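Local coordinates for putative uncharacterized protein PH0242 (Pyrococcus horikoshii, PDB 3VU1) that forms the C-terminal globular domain of an archaeal AglB, a beta-rich protein of the oligosaccharyltransferase family that holds a calcium ion, at residues A[442-446]-A[447-451]. Sequence-based numbering, arbitrary orientation.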
ATOM      1  N   ALA A 442      -4.179  25.960 -21.844  1.00 64.43           N
ATOM      2  CA  ALA A 442      -3.681  25.793 -20.482  1.00 65.22           C
ATOM      3  C   ALA A 442      -2.889  26.987 -19.957  1.00 65.02           C
ATOM      4  O   ALA A 442      -1.940  27.439 -20.596  1.00 65.44           O
ATOM      5  CB  ALA A 442      -2.857  24.514 -20.386  1.00 63.99           C
ATOM      6  N   GLU A 443      -3.270  27.465 -18.774  1.00 63.84           N
ATOM      7  CA  GLU A 443      -2.615  28.602 -18.138  1.00 66.23           C
ATOM      8  C   GLU A 443      -2.004  28.205 -16.774  1.00 62.83           C
ATOM      9  O   GLU A 443      -2.717  27.895 -15.815  1.00 59.45           O
ATOM     10  CB  GLU A 443      -3.670  29.685 -17.925  1.00 80.22           C
ATOM     11  CG  GLU A 443      -3.318  31.118 -18.308  1.00 84.48           C
ATOM     12  CD  GLU A 443      -4.587  31.972 -18.431  1.00 97.22           C
ATOM     13  OE1 GLU A 443      -4.921  32.426 -19.556  1.00 88.30           O
ATOM     14  OE2 GLU A 443      -5.286  32.167 -17.404  1.00104.34           O
ATOM     15  N   MET A 444      -0.685  28.215 -16.676  1.00 59.04           N
ATOM     16  CA  MET A 444      -0.045  28.067 -15.372  1.00 60.44           C
ATOM     17  C   MET A 444       0.035  29.428 -14.686  1.00 61.22           C
ATOM     18  O   MET A 444       0.664  30.354 -15.212  1.00 64.56           O
ATOM     19  CB  MET A 444       1.372  27.487 -15.502  1.00 60.22           C
ATOM     20  CG  MET A 444       1.454  25.977 -15.640  1.00 59.03           C
ATOM     21  SD  MET A 444       1.118  25.068 -14.116  1.00 57.49           S
ATOM     22  CE  MET A 444       2.559  25.374 -13.103  1.00 53.89           C
ATOM     23  N   PRO A 445      -0.593  29.564 -13.510  1.00 55.84           N
ATOM     24  CA  PRO A 445      -0.371  30.788 -12.750  1.00 56.58           C
ATOM     25  C   PRO A 445       1.097  30.885 -12.413  1.00 59.21           C
ATOM     26  O   PRO A 445       1.692  29.889 -12.030  1.00 68.63           O
ATOM     27  CB  PRO A 445      -1.163  30.554 -11.463  1.00 56.59           C
ATOM     28  CG  PRO A 445      -2.146  29.488 -11.797  1.00 54.81           C
ATOM     29  CD  PRO A 445      -1.475  28.619 -12.813  1.00 54.25           C
ATOM     30  N   LYS A 446       1.703  32.050 -12.578  1.00 64.94           N
ATOM     31  CA  LYS A 446       3.068  32.243 -12.074  1.00 71.70           C
ATOM     32  C   LYS A 446       3.018  32.147 -10.534  1.00 72.55           C
ATOM     33  O   LYS A 446       1.992  32.473  -9.917  1.00 79.27           O
ATOM     34  CB  LYS A 446       3.697  33.556 -12.614  1.00 76.59           C
ATOM     35  CG  LYS A 446       3.090  34.918 -12.203  1.00 81.51           C
ATOM     36  CD  LYS A 446       1.556  35.000 -12.072  1.00 91.70           C
ATOM     37  CE  LYS A 446       0.757  34.968 -13.381  1.00 91.61           C
ATOM     38  NZ  LYS A 446       0.567  36.296 -14.035  1.00 84.25           N
ATOM     39  N   ASN A 447       4.080  31.648  -9.912  1.00 68.08           N
ATOM     40  CA  ASN A 447       4.081  31.465  -8.442  1.00 73.54           C
ATOM     41  C   ASN A 447       3.309  30.256  -7.860  1.00 69.68           C
ATOM     42  O   ASN A 447       3.336  30.052  -6.637  1.00 66.70           O
ATOM     43  CB  ASN A 447       3.580  32.725  -7.716  1.00 77.65           C
ATOM     44  CG  ASN A 447       4.254  33.981  -8.197  1.00 82.74           C
ATOM     45  OD1 ASN A 447       5.468  34.146  -8.043  1.00 83.89           O
ATOM     46  ND2 ASN A 447       3.468  34.885  -8.790  1.00 85.08           N
ATOM     47  N   ALA A 448       2.619  29.474  -8.696  1.00 58.65           N
ATOM     48  CA  ALA A 448       1.933  28.277  -8.190  1.00 57.00           C
ATOM     49  C   ALA A 448       2.894  27.339  -7.421  1.00 53.72           C
ATOM     50  O   ALA A 448       2.619  26.945  -6.286  1.00 55.15           O
ATOM     51  CB  ALA A 448       1.228  27.540  -9.315  1.00 59.01           C
ATOM     52  N   ILE A 449       4.030  27.040  -8.041  1.00 46.91           N
ATOM     53  CA  ILE A 449       5.063  26.196  -7.484  1.00 45.16           C
ATOM     54  C   ILE A 449       5.892  26.974  -6.453  1.00 47.74           C
ATOM     55  O   ILE A 449       5.974  26.576  -5.290  1.00 49.09           O
ATOM     56  CB  ILE A 449       5.953  25.614  -8.632  1.00 43.92           C
ATOM     57  CG1 ILE A 449       5.115  24.783  -9.607  1.00 43.92           C
ATOM     58  CG2 ILE A 449       7.133  24.803  -8.110  1.00 38.92           C
ATOM     59  CD1 ILE A 449       4.151  23.786  -8.975  1.00 42.64           C
ATOM     60  N   SER A 450       6.493  28.088  -6.877  1.00 51.12           N
ATOM     61  CA  SER A 450       7.394  28.880  -6.025  1.00 52.54           C
ATOM     62  C   SER A 450       6.745  29.284  -4.717  1.00 49.35           C
ATOM     63  O   SER A 450       7.381  29.283  -3.657  1.00 45.91           O
ATOM     64  CB  SER A 450       7.824  30.140  -6.756  1.00 60.22           C
ATOM     65  OG  SER A 450       8.680  29.805  -7.827  1.00 76.03           O
ATOM     66  N   SER A 451       5.474  29.655  -4.812  1.00 47.99           N
ATOM     67  CA  SER A 451       4.679  30.015  -3.661  1.00 45.75           C
ATOM     68  C   SER A 451       4.760  28.923  -2.580  1.00 48.85           C
ATOM     69  O   SER A 451       5.158  29.209  -1.431  1.00 48.63           O
ATOM     70  CB  SER A 451       3.256  30.225  -4.133  1.00 46.83           C
ATOM     71  OG  SER A 451       2.367  30.116  -3.064  1.00 56.57           O
TER
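Over the nitrogen end of one face of the Asn447 carboxamide sits CB of Lys446, with CG of Lys446 on the same side but already slipping past the amide nitrogen, 3.4 Å from ND2 of Asn447. The chain then leaves beyond the nitrogen edge, CD of Lys446 lying 3.8 Å from ND2 of Asn447. The lysine therefore meets the nitrogen half of the amide. Carbonyl O of Lys446 sits on this side of the amide plane too, well out of the plane, and lies 3.0 Å from ND2 of Asn447. Asn447 brings its amide back over the preceding residue because CG stands beside the backbone N (chi1 -49°), while the lysine chain is bent at chi2, chi3 and chi4.

The backbone beneath is a type II beta turn from Pro445 to Ala448, with Asn447 at its third position in a left-handed conformation (phi 77°). Within the Peripheral 2 region, it links strand 434-443 to helix 448-460, with Lys446 and Asn447 exposed and Met444 and Ile449 buried. Ala448 N closes the turn on Pro445 O by a weak hydrogen bond of 3.5 Å, at 160° reasonably straight.

Apolar contacts line the inner side. CB of the Pro445 ring lies 4.4 Å from CB of Ala448, and Ile422 of strand 412-431 touches both side chains. Further in, Met444 folds at all three torsions, bringing its methyl CE to 4.4 Å from CG1 of Ile449; both residues also pack on Val471 of strand 464-487. Glu369 grips Ile449 and Ser450: OE1 bonds Ile449 N and OE2 bonds Ser450 OG.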